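Local atomic coordinates of ricin B-related lectin (Polyporus squamosus, PDB entry 5MUA), a protein that binds galactose through a beta-trefoil lectin module and also carries a papain-like protease module with a calcium-dependent activation mechanism. Residues N46-I51 with E225-N230; A154-T159 with Y250-E255; R184-S189 with V254-F259. All blocks are in the same frame, centred on the assembly; numbering follows the deposited sequence. Where two conformers were deposited one is given.

Contact 1: N46-I51 with E225-N230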
loop_
_atom_site.group_PDB
_atom_site.type_symbol
_atom_site.label_atom_id
_atom_site.label_comp_id
_atom_site.label_asym_id
_atom_site.label_seq_id
_atom_site.Cartn_x
_atom_site.Cartn_y
_atom_site.Cartn_z
ATOM N N ASN B 46 24.375 -4.695 -0.475
ATOM C CA ASN B 46 25.225 -5.327 -1.461
ATOM C C ASN B 46 25.980 -6.565 -0.960
ATOM O O ASN B 46 26.809 -7.118 -1.712
ATOM C CB ASN B 46 26.137 -4.298 -2.155
ATOM C CG ASN B 46 27.046 -3.601 -1.188
ATOM O OD1 ASN B 46 27.283 -4.038 -0.073
ATOM N ND2 ASN B 46 27.534 -2.456 -1.609
ATOM N N ASN B 47 25.684 -7.005 0.254
ATOM C CA ASN B 47 26.113 -8.335 0.720
ATOM C C ASN B 47 25.134 -9.452 0.407
ATOM O O ASN B 47 25.326 -10.600 0.834
ATOM C CB ASN B 47 26.523 -8.314 2.184
ATOM C CG ASN B 47 25.331 -8.145 3.121
ATOM O OD1 ASN B 47 24.151 -8.253 2.662
ATOM N ND2 ASN B 47 25.620 -7.880 4.428
ATOM N N LEU B 48 24.045 -9.132 -0.283
ATOM C CA LEU B 48 23.003 -10.113 -0.519
ATOM C C LEU B 48 23.146 -10.714 -1.884
ATOM O O LEU B 48 23.199 -9.993 -2.863
ATOM C CB LEU B 48 21.632 -9.469 -0.394
ATOM C CG LEU B 48 21.372 -8.873 1.002
ATOM C CD1 LEU B 48 20.160 -7.923 0.964
ATOM C CD2 LEU B 48 21.163 -9.988 2.051
ATOM N N TRP B 49 23.106 -12.047 -1.948
ATOM C CA TRP B 49 23.289 -12.747 -3.218
ATOM C C TRP B 49 22.101 -13.615 -3.579
ATOM O O TRP B 49 21.679 -14.512 -2.804
ATOM C CB TRP B 49 24.557 -13.603 -3.183
ATOM C CG TRP B 49 25.765 -12.751 -2.956
ATOM C CD1 TRP B 49 26.338 -12.470 -1.742
ATOM C CD2 TRP B 49 26.515 -11.958 -3.925
ATOM N NE1 TRP B 49 27.386 -11.639 -1.907
ATOM C CE2 TRP B 49 27.536 -11.309 -3.219
ATOM C CE3 TRP B 49 26.453 -11.798 -5.311
ATOM C CZ2 TRP B 49 28.488 -10.466 -3.846
ATOM C CZ3 TRP B 49 27.400 -10.969 -5.959
ATOM C CH2 TRP B 49 28.409 -10.310 -5.211
ATOM N N LEU B 50 21.551 -13.344 -4.764
ATOM C CA LEU B 50 20.404 -14.051 -5.301
ATOM C C LEU B 50 20.939 -15.097 -6.251
ATOM O O LEU B 50 21.547 -14.777 -7.231
ATOM C CB LEU B 50 19.441 -13.094 -6.058
ATOM C CG LEU B 50 18.308 -13.771 -6.850
ATOM C CD1 LEU B 50 17.360 -14.631 -5.982
ATOM C CD2 LEU B 50 17.441 -12.749 -7.539
ATOM N N ILE B 51 20.723 -16.351 -5.876
ATOM C CA ILE B 51 21.346 -17.512 -6.499
ATOM C C ILE B 51 20.244 -18.254 -7.195
ATOM O O ILE B 51 19.272 -18.692 -6.547
ATOM C CB ILE B 51 22.067 -18.347 -5.441
ATOM C CG1 ILE B 51 23.170 -17.506 -4.854
ATOM C CG2 ILE B 51 22.672 -19.586 -6.121
ATOM C CD1 ILE B 51 24.052 -18.245 -3.855
ATOM N N GLU B 225 13.168 0.371 -5.022
ATOM C CA GLU B 225 14.135 1.476 -5.100
ATOM C C GLU B 225 15.546 1.046 -4.670
ATOM O O GLU B 225 16.509 1.687 -5.027
ATOM C CB GLU B 225 13.626 2.648 -4.301
ATOM C CG GLU B 225 12.414 3.268 -5.016
ATOM C CD GLU B 225 11.698 4.369 -4.234
ATOM O OE1 GLU B 225 12.228 4.796 -3.179
ATOM O OE2 GLU B 225 10.540 4.755 -4.673
ATOM N N ASN B 226 15.672 -0.055 -3.946
ATOM C CA ASN B 226 17.010 -0.460 -3.504
ATOM C C ASN B 226 17.545 -1.725 -4.115
ATOM O O ASN B 226 18.723 -2.020 -3.882
ATOM C CB ASN B 226 16.965 -0.654 -2.025
ATOM C CG ASN B 226 17.008 0.636 -1.275
ATOM O OD1 ASN B 226 18.094 1.154 -1.074
ATOM N ND2 ASN B 226 15.857 1.125 -0.795
ATOM N N PHE B 227 16.749 -2.496 -4.843
ATOM C CA PHE B 227 17.262 -3.732 -5.444
ATOM C C PHE B 227 17.133 -3.698 -6.949
ATOM O O PHE B 227 16.029 -3.563 -7.478
ATOM C CB PHE B 227 16.592 -4.949 -4.878
ATOM C CG PHE B 227 16.816 -5.102 -3.396
ATOM C CD1 PHE B 227 17.996 -5.586 -2.911
ATOM C CD2 PHE B 227 15.861 -4.765 -2.486
ATOM C CE1 PHE B 227 18.190 -5.745 -1.554
ATOM C CE2 PHE B 227 16.059 -4.893 -1.107
ATOM C CZ PHE B 227 17.235 -5.373 -0.660
ATOM N N LYS B 228 18.261 -3.757 -7.629
ATOM C CA LYS B 228 18.268 -3.748 -9.116
ATOM C C LYS B 228 18.031 -5.112 -9.719
ATOM O O LYS B 228 17.644 -5.262 -10.890
ATOM C CB LYS B 228 19.507 -3.060 -9.662
ATOM C CG LYS B 228 19.581 -1.569 -9.286
ATOM C CD LYS B 228 20.980 -0.953 -9.380
ATOM C CE LYS B 228 21.646 -1.102 -10.766
ATOM N NZ LYS B 228 21.200 -0.136 -11.815
ATOM N N ALA B 229 18.229 -6.156 -8.929
ATOM C CA ALA B 229 17.847 -7.527 -9.386
ATOM C C ALA B 229 16.332 -7.642 -9.369
ATOM O O ALA B 229 15.671 -6.906 -8.647
ATOM C CB ALA B 229 18.473 -8.571 -8.434
ATOM N N ASN B 230 15.795 -8.504 -10.192
ATOM C CA ASN B 230 14.420 -8.926 -10.091
ATOM C C ASN B 230 14.303 -10.380 -9.567
ATOM O O ASN B 230 15.320 -10.966 -9.137
ATOM C CB ASN B 230 13.832 -8.736 -11.481
ATOM C CG ASN B 230 14.339 -9.719 -12.435
ATOM O OD1 ASN B 230 15.195 -10.555 -12.090
ATOM N ND2 ASN B 230 13.768 -9.717 -13.667
#

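Contact 2: A154-T159 with Y250-E255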
loop_
_atom_site.group_PDB
_atom_site.type_symbol
_atom_site.label_atom_id
_atom_site.label_comp_id
_atom_site.label_asym_id
_atom_site.label_seq_id
_atom_site.Cartn_x
_atom_site.Cartn_y
_atom_site.Cartn_z
ATOM N N ALA B 154 5.394 -20.809 -0.712
ATOM C CA ALA B 154 4.859 -22.012 -0.033
ATOM C C ALA B 154 5.434 -22.078 1.374
ATOM O O ALA B 154 4.734 -22.415 2.318
ATOM C CB ALA B 154 5.160 -23.326 -0.834
ATOM N N ASN B 155 6.732 -21.810 1.530
ATOM C CA ASN B 155 7.325 -21.801 2.893
ATOM C C ASN B 155 6.579 -20.851 3.855
ATOM O O ASN B 155 6.276 -21.226 4.994
ATOM C CB ASN B 155 8.759 -21.292 2.956
ATOM C CG ASN B 155 9.786 -22.181 2.310
ATOM O OD1 ASN B 155 10.812 -21.661 1.933
ATOM N ND2 ASN B 155 9.549 -23.500 2.217
ATOM N N VAL B 156 6.359 -19.594 3.439
ATOM C CA VAL B 156 5.717 -18.600 4.315
ATOM C C VAL B 156 4.244 -19.037 4.580
ATOM O O VAL B 156 3.773 -18.965 5.721
ATOM C CB VAL B 156 5.837 -17.155 3.737
ATOM C CG1 VAL B 156 5.111 -16.206 4.645
ATOM C CG2 VAL B 156 7.268 -16.701 3.522
ATOM N N HIS B 157 3.537 -19.512 3.573
ATOM C CA HIS B 157 2.155 -19.989 3.761
ATOM C C HIS B 157 2.057 -21.065 4.853
ATOM O O HIS B 157 1.213 -20.958 5.786
ATOM C CB HIS B 157 1.542 -20.434 2.433
ATOM C CG HIS B 157 0.171 -21.043 2.552
ATOM N ND1 HIS B 157 -0.942 -20.322 2.939
ATOM C CD2 HIS B 157 -0.262 -22.302 2.315
ATOM C CE1 HIS B 157 -2.006 -21.103 2.909
ATOM N NE2 HIS B 157 -1.621 -22.314 2.541
ATOM N N ALA B 158 2.950 -22.057 4.785
ATOM C CA ALA B 158 3.004 -23.064 5.796
ATOM C C ALA B 158 3.283 -22.484 7.173
ATOM O O ALA B 158 2.598 -22.797 8.151
ATOM C CB ALA B 158 4.018 -24.162 5.460
ATOM N N THR B 159 4.260 -21.612 7.248
ATOM C CA THR B 159 4.564 -20.945 8.474
ATOM C C THR B 159 3.325 -20.227 9.051
ATOM O O THR B 159 2.965 -20.379 10.237
ATOM C CB THR B 159 5.746 -20.007 8.244
ATOM O OG1 THR B 159 6.900 -20.860 8.132
ATOM C CG2 THR B 159 5.970 -19.076 9.402
ATOM N N TYR B 250 -2.829 -4.677 11.016
ATOM C CA TYR B 250 -1.419 -4.627 11.453
ATOM C C TYR B 250 -0.617 -5.426 10.459
ATOM O O TYR B 250 -1.169 -6.009 9.473
ATOM C CB TYR B 250 -1.221 -5.204 12.911
ATOM C CG TYR B 250 -2.004 -6.465 13.169
ATOM C CD1 TYR B 250 -3.389 -6.422 13.410
ATOM C CD2 TYR B 250 -1.410 -7.711 13.126
ATOM C CE1 TYR B 250 -4.145 -7.578 13.586
ATOM C CE2 TYR B 250 -2.153 -8.894 13.300
ATOM C CZ TYR B 250 -3.513 -8.837 13.554
ATOM O OH TYR B 250 -4.238 -9.986 13.724
ATOM N N ASN B 251 0.681 -5.373 10.632
ATOM C CA ASN B 251 1.581 -6.046 9.695
ATOM C C ASN B 251 2.279 -7.246 10.381
ATOM O O ASN B 251 2.211 -7.428 11.590
ATOM C CB ASN B 251 2.613 -5.057 9.168
ATOM C CG ASN B 251 1.977 -3.903 8.391
ATOM O OD1 ASN B 251 1.909 -2.771 8.861
ATOM N ND2 ASN B 251 1.522 -4.205 7.204
ATOM N N TRP B 252 2.977 -8.050 9.577
ATOM C CA TRP B 252 3.599 -9.235 10.088
ATOM C C TRP B 252 4.737 -9.688 9.192
ATOM O O TRP B 252 4.777 -9.372 7.984
ATOM C CB TRP B 252 2.647 -10.359 10.281
ATOM C CG TRP B 252 1.957 -10.868 9.015
ATOM C CD1 TRP B 252 0.774 -10.400 8.487
ATOM C CD2 TRP B 252 2.362 -11.959 8.181
ATOM N NE1 TRP B 252 0.450 -11.137 7.343
ATOM C CE2 TRP B 252 1.392 -12.116 7.170
ATOM C CE3 TRP B 252 3.474 -12.821 8.183
ATOM C CZ2 TRP B 252 1.530 -13.032 6.152
ATOM C CZ3 TRP B 252 3.568 -13.769 7.198
ATOM C CH2 TRP B 252 2.602 -13.885 6.211
ATOM N N PHE B 253 5.606 -10.475 9.803
ATOM C CA PHE B 253 6.853 -10.866 9.213
ATOM C C PHE B 253 7.247 -12.239 9.761
ATOM O O PHE B 253 6.652 -12.766 10.750
ATOM C CB PHE B 253 7.951 -9.863 9.647
ATOM C CG PHE B 253 7.734 -8.458 9.149
ATOM C CD1 PHE B 253 8.066 -8.114 7.839
ATOM C CD2 PHE B 253 7.228 -7.498 9.964
ATOM C CE1 PHE B 253 7.787 -6.835 7.336
ATOM C CE2 PHE B 253 6.992 -6.203 9.500
ATOM C CZ PHE B 253 7.284 -5.873 8.189
ATOM N N VAL B 254 8.299 -12.787 9.160
ATOM C CA VAL B 254 8.990 -13.928 9.787
ATOM C C VAL B 254 10.351 -13.468 10.127
ATOM O O VAL B 254 10.847 -12.485 9.616
ATOM C CB VAL B 254 8.964 -15.252 8.972
ATOM C CG1 VAL B 254 7.557 -15.653 8.605
ATOM C CG2 VAL B 254 9.768 -15.179 7.704
ATOM N N GLU B 255 10.968 -14.181 11.065
ATOM C CA GLU B 255 12.205 -13.757 11.679
ATOM C C GLU B 255 13.351 -14.425 10.937
ATOM O O GLU B 255 13.299 -15.604 10.660
ATOM C CB GLU B 255 12.250 -14.253 13.159
ATOM C CG GLU B 255 11.327 -13.514 14.131
ATOM C CD GLU B 255 11.812 -12.112 14.366
ATOM O OE1 GLU B 255 13.031 -11.872 14.389
ATOM O OE2 GLU B 255 10.997 -11.249 14.567
#

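Contact 3: R184-S189 with V254-F259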
loop_
_atom_site.group_PDB
_atom_site.type_symbol
_atom_site.label_atom_id
_atom_site.label_comp_id
_atom_site.label_asym_id
_atom_site.label_seq_id
_atom_site.Cartn_x
_atom_site.Cartn_y
_atom_site.Cartn_z
ATOM N N ARG B 184 15.068 -6.592 11.427
ATOM C CA ARG B 184 14.422 -5.511 12.167
ATOM C C ARG B 184 14.978 -4.155 11.902
ATOM O O ARG B 184 14.256 -3.146 11.804
ATOM C CB ARG B 184 14.332 -5.861 13.671
ATOM C CG ARG B 184 13.235 -6.874 13.892
ATOM C CD ARG B 184 12.899 -7.051 15.358
ATOM N NE ARG B 184 12.069 -8.229 15.623
ATOM C CZ ARG B 184 11.464 -8.470 16.801
ATOM N NH1 ARG B 184 11.532 -7.582 17.813
ATOM N NH2 ARG B 184 10.789 -9.596 16.977
ATOM N N ASP B 185 16.279 -4.060 11.737
ATOM C CA ASP B 185 16.852 -2.784 11.421
ATOM C C ASP B 185 16.316 -2.257 10.148
ATOM O O ASP B 185 16.031 -1.058 10.020
ATOM C CB ASP B 185 18.378 -2.891 11.358
ATOM C CG ASP B 185 19.030 -2.991 12.747
ATOM O OD1 ASP B 185 18.439 -2.661 13.766
ATOM O OD2 ASP B 185 20.214 -3.383 12.782
ATOM N N GLN B 186 16.156 -3.147 9.165
ATOM C CA GLN B 186 15.684 -2.713 7.881
ATOM C C GLN B 186 14.197 -2.292 7.917
ATOM O O GLN B 186 13.865 -1.228 7.386
ATOM C CB GLN B 186 15.874 -3.811 6.853
ATOM C CG GLN B 186 17.362 -4.011 6.478
ATOM C CD GLN B 186 17.614 -5.366 5.848
ATOM O OE1 GLN B 186 16.759 -6.258 5.904
ATOM N NE2 GLN B 186 18.794 -5.554 5.308
ATOM N N ILE B 187 13.363 -3.114 8.548
ATOM C CA ILE B 187 11.948 -2.826 8.735
ATOM C C ILE B 187 11.812 -1.516 9.438
ATOM O O ILE B 187 11.090 -0.621 8.992
ATOM C CB ILE B 187 11.230 -3.943 9.492
ATOM C CG1 ILE B 187 11.158 -5.196 8.569
ATOM C CG2 ILE B 187 9.797 -3.575 9.806
ATOM C CD1 ILE B 187 11.015 -6.448 9.409
ATOM N N SER B 188 12.489 -1.366 10.557
ATOM C CA SER B 188 12.442 -0.111 11.244
ATOM C C SER B 188 12.924 1.107 10.462
ATOM O O SER B 188 12.338 2.187 10.610
ATOM C CB SER B 188 13.148 -0.224 12.591
ATOM O OG SER B 188 12.359 -1.038 13.416
ATOM N N SER B 189 13.955 0.978 9.633
ATOM C CA SER B 189 14.458 2.116 8.873
ATOM C C SER B 189 13.404 2.531 7.817
ATOM O O SER B 189 13.172 3.694 7.603
ATOM C CB SER B 189 15.865 1.860 8.259
ATOM O OG SER B 189 15.763 1.054 7.105
ATOM N N VAL B 254 8.299 -12.787 9.160
ATOM C CA VAL B 254 8.990 -13.928 9.787
ATOM C C VAL B 254 10.351 -13.468 10.127
ATOM O O VAL B 254 10.847 -12.485 9.616
ATOM C CB VAL B 254 8.964 -15.252 8.972
ATOM C CG1 VAL B 254 7.557 -15.653 8.605
ATOM C CG2 VAL B 254 9.768 -15.179 7.704
ATOM N N GLU B 255 10.968 -14.181 11.065
ATOM C CA GLU B 255 12.205 -13.757 11.679
ATOM C C GLU B 255 13.351 -14.425 10.937
ATOM O O GLU B 255 13.299 -15.604 10.660
ATOM C CB GLU B 255 12.250 -14.253 13.159
ATOM C CG GLU B 255 11.327 -13.514 14.131
ATOM C CD GLU B 255 11.812 -12.112 14.366
ATOM O OE1 GLU B 255 13.031 -11.872 14.389
ATOM O OE2 GLU B 255 10.997 -11.249 14.567
ATOM N N ARG B 256 14.413 -13.676 10.699
ATOM C CA ARG B 256 15.642 -14.298 10.230
ATOM C C ARG B 256 16.249 -15.371 11.068
ATOM O O ARG B 256 16.729 -16.357 10.521
ATOM C CB ARG B 256 16.682 -13.278 9.915
ATOM C CG ARG B 256 16.729 -13.196 8.409
ATOM C CD ARG B 256 17.804 -12.318 8.084
ATOM N NE ARG B 256 17.529 -11.530 6.920
ATOM C CZ ARG B 256 18.437 -10.704 6.457
ATOM N NH1 ARG B 256 19.655 -10.711 7.054
ATOM N NH2 ARG B 256 18.170 -9.981 5.382
ATOM N N GLY B 257 16.181 -15.211 12.375
ATOM C CA GLY B 257 16.736 -16.268 13.293
ATOM C C GLY B 257 15.879 -17.487 13.361
ATOM O O GLY B 257 16.312 -18.551 13.818
ATOM N N ASN B 258 14.619 -17.379 12.937
ATOM C CA ASN B 258 13.752 -18.523 12.943
ATOM C C ASN B 258 12.578 -18.280 12.030
ATOM O O ASN B 258 11.603 -17.590 12.420
ATOM C CB ASN B 258 13.213 -18.790 14.350
ATOM C CG ASN B 258 12.356 -20.045 14.419
ATOM O OD1 ASN B 258 11.923 -20.655 13.413
ATOM N ND2 ASN B 258 12.122 -20.460 15.629
ATOM N N PHE B 259 12.626 -18.909 10.865
ATOM C CA PHE B 259 11.704 -18.549 9.821
ATOM C C PHE B 259 10.298 -19.058 10.143
ATOM O O PHE B 259 9.377 -18.657 9.474
ATOM C CB PHE B 259 12.126 -19.163 8.506
ATOM C CG PHE B 259 13.382 -18.604 7.921
ATOM C CD1 PHE B 259 13.525 -17.249 7.701
ATOM C CD2 PHE B 259 14.370 -19.472 7.436
ATOM C CE1 PHE B 259 14.661 -16.725 7.086
ATOM C CE2 PHE B 259 15.494 -18.960 6.815
ATOM C CZ PHE B 259 15.639 -17.585 6.642
HETATM O O HOH W 1 20.233 -8.076 5.251
#

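Contact 1: N46-I51 with E225-N230
Leu50 lays its CD2 methyl against Asn230 O and Ala229 CB, and it has the largest buried surface of the contact. CG stands anti to the backbone N (chi1 171°), and from it CD2 reaches the 225-230 chain, where that methyl lies 3.2 Å from Asn230 O. The approach is nearly head-on to the carbonyl, with a C=O...CD2 angle of about 167°, so the carbonyl oxygen abuts the methyl at a tight van der Waals distance. The same Leu50 CD2 lies 4.4 Å from Ala229 CB, a looser apolar touch that leaves one branch covering two consecutive residues of the loop.

Leu48, two residues earlier on the same side of the chain, makes the second point of contact. Its CG stands anti to the carbonyl carbon (chi1 -61°), and CD1 reaches the rim of the Phe227 ring, 3.9 Å from CE1 and near the ring plane. The methyl therefore meets the phenyl edge. One face of that ring is lined near its rim by Asn226 CB, and Phe232 adds an edge-to-face aromatic partner.

Phe227 is the first residue to leave helical geometry after helix 208-226; its ring reaches Leu48, and the following Ala229 and Asn230 meet Leu50. Its carbonyl O is hydrogen-bonded to Arg202 NH1 of the second subunit, so the exit of the helix is tied to the dimer partner as well. Within the trefoil, backbone bonds of Trp49 with Tyr9 and of Leu50 with Arg63 set strand 49-53 between strands 7-13 and 59-64. The contact is thus a largely buried and mainly apolar domain junction, in which a strand of the ricin-type beta-trefoil receives the loop that leaves a long helix of the papain-like module.

Contact 2: A154-T159 with Y250-E255
Val156 and Trp252 make the aliphatic-aromatic part of this contact. Val156 CG1 sits in the plane of the indole, at the edge of its six-membered ring, 3.8 Å from Trp252 CH2 and 3.9 Å from Trp252 CZ3. The nearly equal distances place the methyl across the CH2-CZ3 bond, so the valine meets the rim of the ring. Val156 CG1 is anti to the backbone N (chi1 177°), while the indole leaves its strand with CG between the backbone N and the carbonyl carbon (chi1 62°); together these torsions bring methyl and ring edge together. Phe286 adds to the cluster, touching Val156 and meeting the Trp252 ring with the planes at about 60°.

Aliphatic packing makes the second pair. About one helical turn on from Val156, Thr159 turns its methyl and not its hydroxyl to the strand, and Thr159 CG2 lies 3.9 Å from Val254 CG1. Trp252 and Val254, two residues apart on the strand, point to the same face of it, with Phe253 between them pointing away. Val156 and Thr159, three residues apart on the helix, both direct their CB atoms toward that face.

The polar part lies with the indole nitrogen, which finds its partner on the adjoining strand: Trp252 NE1 makes a weak hydrogen bond to Leu238 O. Phe253 packs instead on Phe215 of helix 208-226. Strand 246-255, hydrogen-bonded to strands 233-243 and 261-266, is therefore covered by helix 153-162 on one face and by helix 208-226 on the other, a helix-sheet-helix layering in which helix 153-162, following the trefoil strands, covers a sheet of the papain-like part.

Contact 3: R184-S189 with V254-F259
Arg184 and Glu255 form a salt bridge that joins the first turn of a helix to the region where strand 246-255 runs out. Arg184 NH2 donates to Glu255 OE2 at 2.9 Å with an N-H...O angle of 164°, and Arg184 NE adds a weak bond to the same oxygen at 3.4 Å. The acceptor lies in the guanidinium plane, but the donor comes from above the carboxylate, 43° out of its plane. With the two planes 64° apart, this is a one-oxygen grip and not a two-oxygen pairing. Thr263 OG1 is also hydrogen-bonded to OE2, and the guanidinium has a cation-pi partner in Tyr272. The extended arginine chain and the bend in the glutamate at its second torsion bring the charges together.

The second link runs through water. Gln186 NE2 donates to one molecule at 2.9 Å, and Arg256 NH2 donates to it at 2.8 Å, whereas Gln186 OE1 is 4.0 Å from Arg256 NH2. That amide oxygen is instead taken by Thr183 N just before the helix, as in one arm of a capping box. Arg256 NE is bonded to Val181 O and NH1 to Tyr10 OH.

Asn258 N bonds back to Glu255 O at 3.2 Å, closing a type I turn over Arg256 and Gly257. Helix 184-194 is thereby pinned, by charge and by water, to the beta-hairpin connection between antiparallel strands 246-255 and 261-266 of the papain-like module.

Contacts 2 and 3 share Val254 and Glu255, with centres 11 Å apart. They also touch directly: Thr159 CG2 lies 3.4 Å from Phe259 O, and Phe253 CD1 lies 3.7 Å from Ile187 CD1. Contact 1, at the trefoil side, is centred 21 Å from contact 2 and 17 Å from contact 3, with nearest atoms about 12 and 4 Å apart. The side chains of Asn230 and Val156 each lie about 11 Å from an E-64 molecule of the dimer; Asn230, about 10 Å from a calcium ion, borders Ser203 of the second subunit. Contact 3 lies away from these sites, although Tyr10 links Arg256 to strand 7-13, which also borders contact 1.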